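PDB 2QC3: malonyl CoA-acyl carrier protein transacylase from Mycobacterium tuberculosis, which catalyses the transfer of the malonyl group from malonyl-CoA to holo-acyl carrier protein, supplying malonyl-ACP for fatty acid biosynthesis. Local coordinates for residues M2-A7 with H261-I266; I87-S92 with V249-C254; G94-Y99 with D239-Q244; S133-G138 with I163-R168; P154-A159 with A193-F198. All coordinates share one frame; numbering follows the deposited sequence.

Contact 1: M2-A7 with H261-I266; sequences MIALLA and HTVTAI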
# COMPACT_ATOMS: atom_id res chain seq x y z
N MET A 2 -4.27 -14.21 -16.72
CA MET A 2 -4.57 -13.16 -15.76
C MET A 2 -3.32 -12.36 -15.39
O MET A 2 -2.26 -12.93 -15.15
CB MET A 2 -5.17 -13.79 -14.50
CG MET A 2 -5.58 -12.79 -13.44
SD MET A 2 -6.12 -13.61 -11.92
CE MET A 2 -4.53 -13.99 -11.14
N ILE A 3 -3.47 -11.04 -15.35
CA ILE A 3 -2.36 -10.15 -14.99
C ILE A 3 -2.58 -9.59 -13.59
O ILE A 3 -3.65 -9.05 -13.28
CB ILE A 3 -2.23 -8.97 -15.98
CG1 ILE A 3 -1.84 -9.47 -17.37
CG2 ILE A 3 -1.17 -8.00 -15.48
CD1 ILE A 3 -2.91 -10.25 -18.07
N ALA A 4 -1.58 -9.73 -12.73
CA ALA A 4 -1.69 -9.22 -11.37
C ALA A 4 -1.23 -7.77 -11.31
O ALA A 4 -0.11 -7.45 -11.71
CB ALA A 4 -0.85 -10.07 -10.41
N LEU A 5 -2.11 -6.90 -10.83
CA LEU A 5 -1.78 -5.49 -10.71
C LEU A 5 -1.58 -5.21 -9.22
O LEU A 5 -2.52 -5.32 -8.43
CB LEU A 5 -2.91 -4.62 -11.28
CG LEU A 5 -3.34 -4.90 -12.73
CD1 LEU A 5 -4.36 -3.85 -13.15
CD2 LEU A 5 -2.15 -4.88 -13.67
N LEU A 6 -0.35 -4.86 -8.84
CA LEU A 6 -0.03 -4.61 -7.44
C LEU A 6 0.28 -3.15 -7.15
O LEU A 6 1.10 -2.54 -7.82
CB LEU A 6 1.16 -5.47 -7.01
CG LEU A 6 1.16 -6.93 -7.47
CD1 LEU A 6 2.38 -7.65 -6.89
CD2 LEU A 6 -0.11 -7.62 -7.01
N ALA A 7 -0.38 -2.61 -6.13
CA ALA A 7 -0.19 -1.21 -5.74
C ALA A 7 0.64 -1.14 -4.45
O ALA A 7 0.24 -1.68 -3.42
CB ALA A 7 -1.55 -0.53 -5.54
N HIS A 261 -5.07 -18.42 -8.50
CA HIS A 261 -5.53 -18.02 -9.82
C HIS A 261 -4.45 -18.32 -10.85
O HIS A 261 -3.35 -18.76 -10.49
CB HIS A 261 -5.85 -16.53 -9.84
CG HIS A 261 -7.01 -16.14 -8.97
ND1 HIS A 261 -7.07 -16.46 -7.63
CD2 HIS A 261 -8.15 -15.48 -9.26
CE1 HIS A 261 -8.20 -16.01 -7.13
NE2 HIS A 261 -8.88 -15.41 -8.09
N THR A 262 -4.75 -18.09 -12.12
CA THR A 262 -3.79 -18.35 -13.18
C THR A 262 -3.06 -17.06 -13.53
O THR A 262 -3.11 -16.60 -14.68
CB THR A 262 -4.48 -18.91 -14.44
OG1 THR A 262 -5.28 -20.04 -14.07
CG2 THR A 262 -3.44 -19.36 -15.46
N VAL A 263 -2.41 -16.46 -12.54
CA VAL A 263 -1.67 -15.23 -12.77
C VAL A 263 -0.52 -15.55 -13.73
O VAL A 263 0.36 -16.35 -13.41
CB VAL A 263 -1.10 -14.66 -11.46
CG1 VAL A 263 -0.34 -15.73 -10.71
CG2 VAL A 263 -0.18 -13.48 -11.76
N THR A 264 -0.54 -14.93 -14.90
CA THR A 264 0.48 -15.18 -15.90
C THR A 264 1.49 -14.05 -16.02
O THR A 264 2.46 -14.15 -16.77
CB THR A 264 -0.17 -15.42 -17.27
OG1 THR A 264 -0.78 -14.21 -17.74
CG2 THR A 264 -1.23 -16.51 -17.16
N ALA A 265 1.27 -12.97 -15.28
CA ALA A 265 2.17 -11.84 -15.31
C ALA A 265 1.91 -10.93 -14.12
O ALA A 265 0.78 -10.81 -13.65
CB ALA A 265 2.00 -11.07 -16.61
N ILE A 266 2.97 -10.30 -13.62
CA ILE A 266 2.85 -9.40 -12.48
C ILE A 266 3.26 -7.98 -12.85
O ILE A 266 4.33 -7.77 -13.41
CB ILE A 266 3.76 -9.83 -11.31
CG1 ILE A 266 3.48 -11.27 -10.91
CG2 ILE A 266 3.58 -8.86 -10.14
CD1 ILE A 266 2.07 -11.52 -10.47
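Two neighbouring strands of the five-stranded parallel sheet meet where Met-2 to Ala-7 runs beside His-261 to Ile-266, Ile-3 pairing with Ala-265 and Ala-4 with Ile-266. The amide of Ala-4 donates to Ala-265 O at 2.8 Å, almost straight (172° at the hydrogen). Nearer the start of the strand, the carbonyl of Met-2 is gripped twice by Thr-264. The backbone N of Thr-264 reaches Met-2 O at 2.6 Å in the carbonyl plane, and its OG1, set between its own N and carbonyl carbon (chi1 68°), donates to the same oxygen from above that plane at 3.2 Å. On the sheet face of Ala-4 and Ile-266 the packing is apolar: the Ala-4 methyl CB presses on Ile-266 CD1 at a tight 3.3 Å and has Val-263 CG2 as a neighbour at 3.7 Å, while Leu-6 CD1 lies against Ile-266 CG2, also at 3.7 Å. Beside the start of the strand the Met-2 side chain comes up to His-261, though the placement of its end is doubtful; His-261 ND1 bonds back to Thr-257 O in the preceding helix. Strand 86-90 flanks strand 2-7 on its other edge, with Ile-87 against Met-2 and Ala-4, and helix 94-101 packs on Leu-5 and Ala-7.

Contact 2: I87-S92 with V249-C254; sequences IVAGHS and VRWDLC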
# COMPACT_ATOMS: atom_id res chain seq x y z
N ILE A 87 -6.30 -9.21 -11.72
CA ILE A 87 -6.60 -9.46 -10.32
C ILE A 87 -5.83 -8.31 -9.67
O ILE A 87 -4.66 -8.10 -9.97
CB ILE A 87 -6.07 -10.85 -9.87
CG1 ILE A 87 -6.75 -11.27 -8.56
CG2 ILE A 87 -4.56 -10.83 -9.73
CD1 ILE A 87 -6.58 -10.31 -7.43
N VAL A 88 -6.51 -7.53 -8.83
CA VAL A 88 -5.88 -6.37 -8.19
C VAL A 88 -5.60 -6.55 -6.71
O VAL A 88 -6.38 -7.18 -6.00
CB VAL A 88 -6.77 -5.11 -8.37
CG1 VAL A 88 -5.98 -3.85 -8.03
CG2 VAL A 88 -7.30 -5.04 -9.78
N ALA A 89 -4.49 -5.99 -6.25
CA ALA A 89 -4.12 -6.07 -4.84
C ALA A 89 -3.16 -4.94 -4.48
O ALA A 89 -2.30 -4.57 -5.29
CB ALA A 89 -3.48 -7.41 -4.53
N GLY A 90 -3.31 -4.38 -3.28
CA GLY A 90 -2.43 -3.32 -2.85
C GLY A 90 -1.94 -3.60 -1.44
O GLY A 90 -2.56 -4.32 -0.68
N HIS A 91 -0.80 -3.02 -1.10
CA HIS A 91 -0.25 -3.20 0.23
C HIS A 91 -0.44 -1.95 1.06
O HIS A 91 -0.01 -0.87 0.68
CB HIS A 91 1.24 -3.59 0.13
CG HIS A 91 1.91 -3.78 1.47
ND1 HIS A 91 2.40 -5.00 1.90
CD2 HIS A 91 2.11 -2.92 2.49
CE1 HIS A 91 2.86 -4.88 3.13
NE2 HIS A 91 2.69 -3.62 3.52
N SER A 92 -1.12 -2.12 2.20
CA SER A 92 -1.35 -1.03 3.15
C SER A 92 -2.07 0.17 2.53
O SER A 92 -3.19 0.02 2.07
CB SER A 92 -0.02 -0.58 3.76
OG SER A 92 0.61 -1.63 4.49
N VAL A 249 -1.53 -6.45 7.97
CA VAL A 249 -1.54 -6.58 6.52
C VAL A 249 -1.10 -8.01 6.21
O VAL A 249 0.07 -8.36 6.41
CB VAL A 249 -0.54 -5.58 5.87
CG1 VAL A 249 -0.45 -5.83 4.35
CG2 VAL A 249 -0.98 -4.14 6.15
N ARG A 250 -2.03 -8.84 5.75
CA ARG A 250 -1.69 -10.22 5.42
C ARG A 250 -1.30 -10.30 3.94
O ARG A 250 -2.00 -10.91 3.12
CB ARG A 250 -2.88 -11.16 5.70
CG ARG A 250 -3.25 -11.31 7.18
CD ARG A 250 -2.02 -11.59 8.05
NE ARG A 250 -1.29 -12.80 7.64
CZ ARG A 250 -1.41 -13.99 8.21
NH1 ARG A 250 -0.69 -15.02 7.76
NH2 ARG A 250 -2.23 -14.17 9.23
N TRP A 251 -0.18 -9.68 3.59
CA TRP A 251 0.28 -9.70 2.21
C TRP A 251 0.56 -11.14 1.79
O TRP A 251 0.33 -11.51 0.64
CB TRP A 251 1.54 -8.84 2.03
CG TRP A 251 1.94 -8.75 0.59
CD1 TRP A 251 3.06 -9.27 0.01
CD2 TRP A 251 1.16 -8.18 -0.48
NE1 TRP A 251 3.03 -9.07 -1.35
CE2 TRP A 251 1.88 -8.40 -1.68
CE3 TRP A 251 -0.07 -7.51 -0.55
CZ2 TRP A 251 1.41 -7.98 -2.93
CZ3 TRP A 251 -0.54 -7.09 -1.79
CH2 TRP A 251 0.20 -7.32 -2.97
N ASP A 252 1.06 -11.94 2.72
CA ASP A 252 1.35 -13.35 2.43
C ASP A 252 0.10 -14.09 1.95
O ASP A 252 0.18 -14.92 1.05
CB ASP A 252 1.93 -14.06 3.66
CG ASP A 252 1.08 -13.88 4.92
OD1 ASP A 252 1.38 -14.57 5.92
OD2 ASP A 252 0.13 -13.07 4.92
N LEU A 253 -1.05 -13.79 2.55
CA LEU A 253 -2.29 -14.44 2.15
C LEU A 253 -2.76 -13.93 0.78
O LEU A 253 -3.39 -14.66 0.02
CB LEU A 253 -3.39 -14.20 3.21
CG LEU A 253 -3.09 -14.76 4.61
CD1 LEU A 253 -4.30 -14.56 5.53
CD2 LEU A 253 -2.75 -16.26 4.50
N CYS A 254 -2.43 -12.69 0.46
CA CYS A 254 -2.83 -12.14 -0.82
C CYS A 254 -2.07 -12.84 -1.95
O CYS A 254 -2.65 -13.22 -2.96
CB CYS A 254 -2.55 -10.63 -0.88
SG CYS A 254 -3.66 -9.61 0.13
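No backbone hydrogen bond joins Ile-87 to Ser-92 with Val-249 to Cys-254; their CA atoms come no nearer than 6.5 Å, at Ser-92 and Val-249, and side chains bridge the gap. Trp-251, from the first turn of helix 251-260, lays its six-membered ring along the end of strand 86-90: CH2 touches Ala-89 CB at 4.0 Å and CZ3 lies 3.6 Å from Gly-90 O. Across the indole, His-91 CB and Cys-254 CB approach opposite faces. One face of the His-91 imidazole, whose CG is swung opposite the backbone N (chi1 179°), receives Val-249 CG1 in a CH-pi contact 3.8 Å from the ring centroid and 18° off its normal. The ring's ND1, buried here, has no polar partner in the model, whereas NE2 makes a weak hydrogen bond to Asn-156 OD1. The other valine branch, CG2, meets Ser-92 OG at 3.4 Å, giving the hydroxyl an apolar neighbour. Ser-92, the active-site serine inferred from related enzymes, has a positive phi of 57°, and Asn-225 OD1 accepts from its N. Such a strained serine between a strand and a helix, within Gly-His-Ser-Val-Gly, is consistent with the nucleophile elbow of acyltransferases.

Contact 3: G94-Y99 with D239-Q244; sequences GEIAAY and DTLVSQ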
# COMPACT_ATOMS: atom_id res chain seq x y z
N GLY A 94 -1.55 1.25 -0.20
CA GLY A 94 -1.71 0.87 -1.60
C GLY A 94 -3.10 0.32 -1.89
O GLY A 94 -3.55 0.33 -3.03
N GLU A 95 -3.78 -0.16 -0.86
CA GLU A 95 -5.13 -0.68 -1.09
C GLU A 95 -6.08 0.38 -1.66
O GLU A 95 -6.96 0.06 -2.46
CB GLU A 95 -5.73 -1.23 0.20
CG GLU A 95 -5.04 -2.49 0.70
CD GLU A 95 -5.97 -3.37 1.49
OE1 GLU A 95 -6.19 -4.52 1.06
OE2 GLU A 95 -6.48 -2.90 2.53
N ILE A 96 -5.92 1.64 -1.25
CA ILE A 96 -6.79 2.69 -1.76
C ILE A 96 -6.63 2.83 -3.27
O ILE A 96 -7.61 2.99 -4.00
CB ILE A 96 -6.51 4.06 -1.06
CG1 ILE A 96 -6.97 3.99 0.40
CG2 ILE A 96 -7.23 5.18 -1.78
CD1 ILE A 96 -6.63 5.23 1.23
N ALA A 97 -5.38 2.77 -3.73
CA ALA A 97 -5.08 2.85 -5.15
C ALA A 97 -5.64 1.60 -5.83
O ALA A 97 -6.23 1.68 -6.92
CB ALA A 97 -3.57 2.96 -5.37
N ALA A 98 -5.46 0.45 -5.19
CA ALA A 98 -5.97 -0.82 -5.73
C ALA A 98 -7.48 -0.74 -5.91
O ALA A 98 -8.02 -1.24 -6.89
CB ALA A 98 -5.62 -1.97 -4.79
N TYR A 99 -8.16 -0.11 -4.95
CA TYR A 99 -9.61 0.04 -5.02
C TYR A 99 -10.00 0.86 -6.24
O TYR A 99 -10.96 0.53 -6.93
CB TYR A 99 -10.13 0.70 -3.75
CG TYR A 99 -10.39 -0.26 -2.62
CD1 TYR A 99 -9.53 -1.34 -2.39
CD2 TYR A 99 -11.48 -0.09 -1.76
CE1 TYR A 99 -9.75 -2.22 -1.35
CE2 TYR A 99 -11.70 -0.97 -0.70
CZ TYR A 99 -10.84 -2.03 -0.50
OH TYR A 99 -11.05 -2.91 0.53
N ASP A 239 -15.87 -1.27 4.00
CA ASP A 239 -15.88 -1.62 5.42
C ASP A 239 -14.55 -2.28 5.79
O ASP A 239 -13.98 -2.01 6.84
CB ASP A 239 -17.03 -2.59 5.75
CG ASP A 239 -18.39 -1.91 5.70
OD1 ASP A 239 -18.44 -0.67 5.73
OD2 ASP A 239 -19.41 -2.63 5.66
N THR A 240 -14.06 -3.14 4.91
CA THR A 240 -12.79 -3.82 5.15
C THR A 240 -11.63 -2.83 5.10
O THR A 240 -10.70 -2.93 5.91
CB THR A 240 -12.58 -4.94 4.13
OG1 THR A 240 -13.59 -5.93 4.31
CG2 THR A 240 -11.21 -5.58 4.30
N LEU A 241 -11.69 -1.89 4.16
CA LEU A 241 -10.65 -0.88 4.03
C LEU A 241 -10.53 -0.04 5.31
O LEU A 241 -9.44 0.20 5.81
CB LEU A 241 -10.94 0.04 2.84
CG LEU A 241 -10.06 1.29 2.68
CD1 LEU A 241 -8.61 0.90 2.52
CD2 LEU A 241 -10.52 2.10 1.49
N VAL A 242 -11.67 0.38 5.84
CA VAL A 242 -11.67 1.19 7.06
C VAL A 242 -11.09 0.37 8.21
O VAL A 242 -10.21 0.83 8.93
CB VAL A 242 -13.10 1.63 7.42
CG1 VAL A 242 -13.09 2.41 8.74
CG2 VAL A 242 -13.67 2.49 6.31
N SER A 243 -11.57 -0.85 8.35
CA SER A 243 -11.11 -1.74 9.40
C SER A 243 -9.61 -2.05 9.32
O SER A 243 -8.94 -2.19 10.35
CB SER A 243 -11.92 -3.03 9.36
OG SER A 243 -11.54 -3.89 10.41
N GLN A 244 -9.06 -2.13 8.11
CA GLN A 244 -7.64 -2.42 7.94
C GLN A 244 -6.75 -1.40 8.62
O GLN A 244 -5.56 -1.65 8.85
CB GLN A 244 -7.27 -2.50 6.45
CG GLN A 244 -7.46 -3.88 5.87
CD GLN A 244 -6.71 -4.92 6.66
OE1 GLN A 244 -5.48 -4.95 6.69
NE2 GLN A 244 -7.45 -5.78 7.33
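Leu-241 and Tyr-99 carry this meeting of two helix segments, with Glu-95 third in buried surface. The segments run nearly antiparallel, at 166°, with their axes no closer than 11.1 Å, a distance spanned by long side chains. Leu-241, its CG opposite the backbone N at chi1 171°, reaches from helix 234-243 to touch both Tyr-99 and Ile-96. Its CB lies 3.8 Å from Tyr-99 CE2, oblique to the ring, and its CD2 is 4.0 Å from the same CE2; the leucine and tyrosine side chains lie alongside, pointing opposite ways. The other branch, CD1, meets Ile-96 CG1 at 4.1 Å, the two side chains running roughly perpendicular. Tyr-99 carries its OH 3.7 Å from Leu-241 CB, and that hydroxyl is hydrogen-bonded to Ala-237 O, one turn before Leu-241 in helix 234-243; the phenol thus joins apolar packing to a polar tie between the helices. Glu-95 turns its carboxylate toward the end of the second segment, OE2 lying 3.6 Å from Gln-244 CG, while OE1 accepts from the backbone N of Asn-225. This hydrogen bond fixes the carboxylate against the loop of Asn-225. Gln-244 itself lies beside His-195, the probable active-site histidine. The pair of helices therefore joins the helix that follows the probable nucleophile elbow to the segment next to that histidine, as fits the large subdomain of the FabD acyltransferase fold.

Contact 4: S133-G138 with I163-R168; sequences SAVLGG and IVAAGR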
# COMPACT_ATOMS: atom_id res chain seq x y z
N SER A 133 9.15 -2.20 13.14
CA SER A 133 10.49 -2.71 12.89
C SER A 133 10.36 -3.97 12.07
O SER A 133 9.59 -4.88 12.40
CB SER A 133 11.22 -3.04 14.20
OG SER A 133 11.50 -1.87 14.95
N ALA A 134 11.12 -4.03 10.99
CA ALA A 134 11.12 -5.19 10.14
C ALA A 134 11.91 -6.26 10.89
O ALA A 134 12.85 -5.95 11.62
CB ALA A 134 11.80 -4.87 8.80
N VAL A 135 11.48 -7.51 10.74
CA VAL A 135 12.18 -8.62 11.37
C VAL A 135 12.37 -9.62 10.24
O VAL A 135 11.40 -10.22 9.77
CB VAL A 135 11.36 -9.27 12.50
CG1 VAL A 135 12.16 -10.42 13.11
CG2 VAL A 135 11.04 -8.23 13.58
N LEU A 136 13.61 -9.79 9.80
CA LEU A 136 13.89 -10.71 8.72
C LEU A 136 14.63 -11.95 9.19
O LEU A 136 15.56 -11.87 10.00
CB LEU A 136 14.71 -10.00 7.64
CG LEU A 136 14.04 -8.80 6.98
CD1 LEU A 136 14.87 -8.33 5.79
CD2 LEU A 136 12.63 -9.18 6.53
N GLY A 137 14.21 -13.11 8.69
CA GLY A 137 14.85 -14.36 9.07
C GLY A 137 14.41 -14.85 10.44
O GLY A 137 13.39 -14.41 10.98
N GLY A 138 15.21 -15.76 11.00
CA GLY A 138 14.89 -16.32 12.30
C GLY A 138 13.85 -17.41 12.16
O GLY A 138 13.27 -17.57 11.09
N ILE A 163 8.57 -10.31 8.18
CA ILE A 163 7.52 -9.75 9.02
C ILE A 163 7.89 -8.34 9.48
O ILE A 163 9.06 -7.95 9.46
CB ILE A 163 7.29 -10.62 10.29
CG1 ILE A 163 6.82 -12.02 9.90
CG2 ILE A 163 6.24 -9.98 11.20
CD1 ILE A 163 7.91 -12.87 9.29
N VAL A 164 6.88 -7.58 9.86
CA VAL A 164 7.11 -6.25 10.39
C VAL A 164 6.38 -6.23 11.73
O VAL A 164 5.18 -6.48 11.81
CB VAL A 164 6.54 -5.14 9.48
CG1 VAL A 164 6.71 -3.78 10.17
CG2 VAL A 164 7.25 -5.13 8.12
N ALA A 165 7.14 -5.98 12.80
CA ALA A 165 6.57 -5.92 14.13
C ALA A 165 6.20 -4.47 14.41
O ALA A 165 6.85 -3.55 13.92
CB ALA A 165 7.58 -6.42 15.15
N ALA A 166 5.15 -4.27 15.20
CA ALA A 166 4.72 -2.92 15.54
C ALA A 166 4.13 -2.86 16.94
O ALA A 166 3.51 -3.81 17.41
CB ALA A 166 3.71 -2.42 14.52
N GLY A 167 4.37 -1.74 17.60
CA GLY A 167 3.87 -1.53 18.95
C GLY A 167 4.59 -0.34 19.55
O GLY A 167 5.12 0.50 18.82
N ARG A 168 4.61 -0.26 20.88
CA ARG A 168 5.29 0.83 21.56
C ARG A 168 6.78 0.73 21.29
O ARG A 168 7.33 -0.37 21.24
CB ARG A 168 5.03 0.77 23.08
CG ARG A 168 3.56 0.99 23.46
CD ARG A 168 3.33 0.82 24.96
NE ARG A 168 1.91 0.76 25.30
CZ ARG A 168 1.12 1.82 25.39
NH1 ARG A 168 1.63 3.02 25.18
NH2 ARG A 168 -0.16 1.68 25.70
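Ser-133 and Ala-165 exchange two backbone hydrogen bonds, and so do Val-135 and Ile-163, so that every amide and carbonyl of these four residues that faces the partner strand is satisfied across the pair. Ser-133 N gives to Ala-165 O at 2.8 Å, and Ala-165 N returns the bond to Ser-133 O at 2.7 Å. Two residues along, Val-135 N meets Ile-163 O at 2.8 Å in the straightest bond of the four (171°), while the return bond from Ile-163 N to Val-135 O is longer, at 3.2 Å. All four donors are tilted from the plane of the carbonyl they approach, by 16° for Ser-133 N and more for the others. Between these two hydrogen-bonded pairs sits Ala-134 opposite Val-164, a non-hydrogen-bonded pair whose CA atoms come to 4.2 Å; here CA-H groups supply weak contacts instead, Val-164 CA to Ser-133 O and Ala-134 CA to Ile-163 O. These are antiparallel neighbours in the mixed sheet of the smaller, ferredoxin-like subdomain characteristic of FabD acyltransferases. The outward-facing groups are met by the strands beyond: Ala-134 bonds through its backbone to Arg-186, and Val-164 to Asn-156. On the sheet face of Ser-133, Val-135, Ile-163 and Ala-165 the contact turns apolar. Val-135 CG2, placed opposite the carbonyl carbon by chi1 of -180°, lies 4.2 Å from Ala-165 CB, and Leu-175 of helix 169-177 packs on both residues.

Contact 5: P154-A159 with A193-F198; sequences PANRNA and AFHTEF. With ACY (acetic acid), chain B.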
# COMPACT_ATOMS: atom_id res chain seq x y z
N PRO A 154 2.29 -8.42 14.78
CA PRO A 154 2.95 -8.67 13.50
C PRO A 154 2.05 -7.90 12.52
O PRO A 154 1.20 -8.48 11.83
CB PRO A 154 2.84 -10.19 13.34
CG PRO A 154 1.62 -10.54 14.11
CD PRO A 154 1.72 -9.66 15.33
N ALA A 155 2.23 -6.58 12.50
CA ALA A 155 1.42 -5.69 11.67
C ALA A 155 1.53 -5.99 10.18
O ALA A 155 0.65 -5.63 9.41
CB ALA A 155 1.79 -4.22 11.96
N ASN A 156 2.62 -6.63 9.78
CA ASN A 156 2.81 -7.02 8.39
C ASN A 156 3.28 -8.48 8.37
O ASN A 156 4.17 -8.85 9.15
CB ASN A 156 3.92 -6.21 7.70
CG ASN A 156 3.45 -4.88 7.13
OD1 ASN A 156 4.10 -4.35 6.22
ND2 ASN A 156 2.37 -4.32 7.66
N ARG A 157 2.65 -9.29 7.53
CA ARG A 157 3.06 -10.68 7.32
C ARG A 157 3.23 -10.60 5.80
O ARG A 157 2.26 -10.69 5.06
CB ARG A 157 1.96 -11.69 7.68
CG ARG A 157 1.70 -11.88 9.20
CD ARG A 157 2.92 -12.39 9.96
NE ARG A 157 3.37 -13.71 9.52
CZ ARG A 157 2.87 -14.88 9.94
NH1 ARG A 157 1.87 -14.92 10.82
NH2 ARG A 157 3.38 -16.01 9.47
N ASN A 158 4.46 -10.41 5.35
CA ASN A 158 4.73 -10.25 3.93
C ASN A 158 5.15 -11.49 3.15
O ASN A 158 4.84 -11.62 1.97
CB ASN A 158 5.76 -9.13 3.73
CG ASN A 158 5.25 -7.79 4.19
OD1 ASN A 158 4.09 -7.45 3.95
ND2 ASN A 158 6.11 -7.00 4.83
N ALA A 159 5.87 -12.39 3.82
CA ALA A 159 6.33 -13.64 3.22
C ALA A 159 7.04 -14.43 4.32
O ALA A 159 7.29 -13.90 5.40
CB ALA A 159 7.30 -13.35 2.06
N ALA A 193 2.94 2.89 15.05
CA ALA A 193 2.60 1.49 14.83
C ALA A 193 1.40 1.37 13.89
O ALA A 193 0.27 1.18 14.33
CB ALA A 193 2.29 0.80 16.16
N PHE A 194 1.66 1.47 12.59
CA PHE A 194 0.59 1.36 11.62
C PHE A 194 0.01 -0.06 11.69
O PHE A 194 0.68 -0.99 12.13
CB PHE A 194 1.13 1.63 10.21
CG PHE A 194 1.79 2.98 10.07
CD1 PHE A 194 2.72 3.20 9.05
CD2 PHE A 194 1.47 4.03 10.92
CE1 PHE A 194 3.31 4.44 8.89
CE2 PHE A 194 2.06 5.28 10.76
CZ PHE A 194 2.99 5.48 9.74
N HIS A 195 -1.25 -0.19 11.27
CA HIS A 195 -1.96 -1.46 11.27
C HIS A 195 -2.03 -2.17 12.62
O HIS A 195 -1.86 -3.38 12.71
CB HIS A 195 -1.37 -2.38 10.19
CG HIS A 195 -1.59 -1.87 8.80
ND1 HIS A 195 -2.83 -1.86 8.21
CD2 HIS A 195 -0.77 -1.21 7.95
CE1 HIS A 195 -2.77 -1.22 7.06
NE2 HIS A 195 -1.52 -0.82 6.88
N THR A 196 -2.28 -1.39 13.67
CA THR A 196 -2.41 -1.95 15.01
C THR A 196 -3.47 -1.13 15.72
O THR A 196 -3.92 -0.11 15.19
CB THR A 196 -1.11 -1.87 15.84
OG1 THR A 196 -0.84 -0.50 16.16
CG2 THR A 196 0.08 -2.47 15.06
N GLU A 197 -3.88 -1.56 16.91
CA GLU A 197 -4.88 -0.83 17.67
C GLU A 197 -4.44 0.60 17.99
O GLU A 197 -5.27 1.47 18.24
CB GLU A 197 -5.20 -1.58 18.96
CG GLU A 197 -6.03 -2.84 18.74
CD GLU A 197 -7.47 -2.54 18.32
OE1 GLU A 197 -7.67 -1.68 17.43
OE2 GLU A 197 -8.39 -3.19 18.87
N PHE A 198 -3.13 0.85 17.95
CA PHE A 198 -2.63 2.19 18.24
C PHE A 198 -3.09 3.23 17.22
O PHE A 198 -3.00 4.43 17.46
CB PHE A 198 -1.10 2.18 18.37
CG PHE A 198 -0.60 1.42 19.58
CD1 PHE A 198 -0.09 0.13 19.45
CD2 PHE A 198 -0.72 1.96 20.85
CE1 PHE A 198 0.28 -0.62 20.57
CE2 PHE A 198 -0.36 1.24 21.98
CZ PHE A 198 0.15 -0.06 21.85
C ACY B . 0.41 2.16 5.54
O ACY B . -0.64 2.06 6.15
OXT ACY B . 0.43 2.49 4.24
CH3 ACY B . 1.72 1.89 6.25
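Phe-194 and His-195 bring the loop Ala-193 to Phe-198 against Ala-155 of strand 153-159. Ala-193 enters as an acceptor within the loop, its carbonyl taking the hydroxyl of Thr-196 (OG1 to Ala-193 O 2.7 Å). Next, the backbone O of Phe-194 packs against the Ala-155 methyl, 3.4 Å from CB, while its ring turns from the strand toward the bound acetate, whose CH3 sits obliquely to it. His-195 follows with positive phi, 56°; its CB rests 4.1 Å from Ala-155 CB, and its CG, opposite the carbonyl carbon (chi1 -66°), sends the imidazole past Asn-156 toward the acetate. Asn-156 ND2, 4.4 Å from His-195 CD2, is fixed by its own bond to Ala-155 O at 2.8 Å, made from above the carbonyl plane. Thr-196 adds a methyl, CG2 touching Ala-155 CB at 3.9 Å, and its OG1 also accepts from Phe-198 N, forming an ST turn as the chain enters a 3-10 segment. With no hydrogen bond between strand and loop, the contact is van der Waals packing round one alanine, and the imidazole is oriented from elsewhere, its ND1 bonding to Gln-244 O. His-195 NE2 gives a weak bond to acetate O at 3.1 Å. The acetate, probably from the crystallisation liquor, is also held by Arg-117 and Val-93 N. A carboxylate lodged beside His-195 and Ser-92, both inferred active-site residues, is consistent with this being where the malonyl group is handled.

Overall arrangement
All five contacts are buried, but their depth and chemistry differ. Contacts 2 and 3, with centres about 8 and 9 Å from the centre of the chain, rely on side-chain packing without hydrogen bonds across the segments, as does contact 5, which adds a weak bond to acetate. Contacts 1 and 4, centred about 16 and 17 Å from the same point, are strand pairs joined by backbone bonds, one parallel and one antiparallel, in different sheets. Contact 1 shares its sheet with the strand of contact 2, where Ala-7 probably hydrogen-bonds to Ala-89 and His-91. Strand 153-159 of contact 5 lies between contact 4's strand 162-166 and contact 2's strand 249-250. Ser-92, His-195 and Gln-244 bring contacts 2, 5 and 3 together at the probable active site.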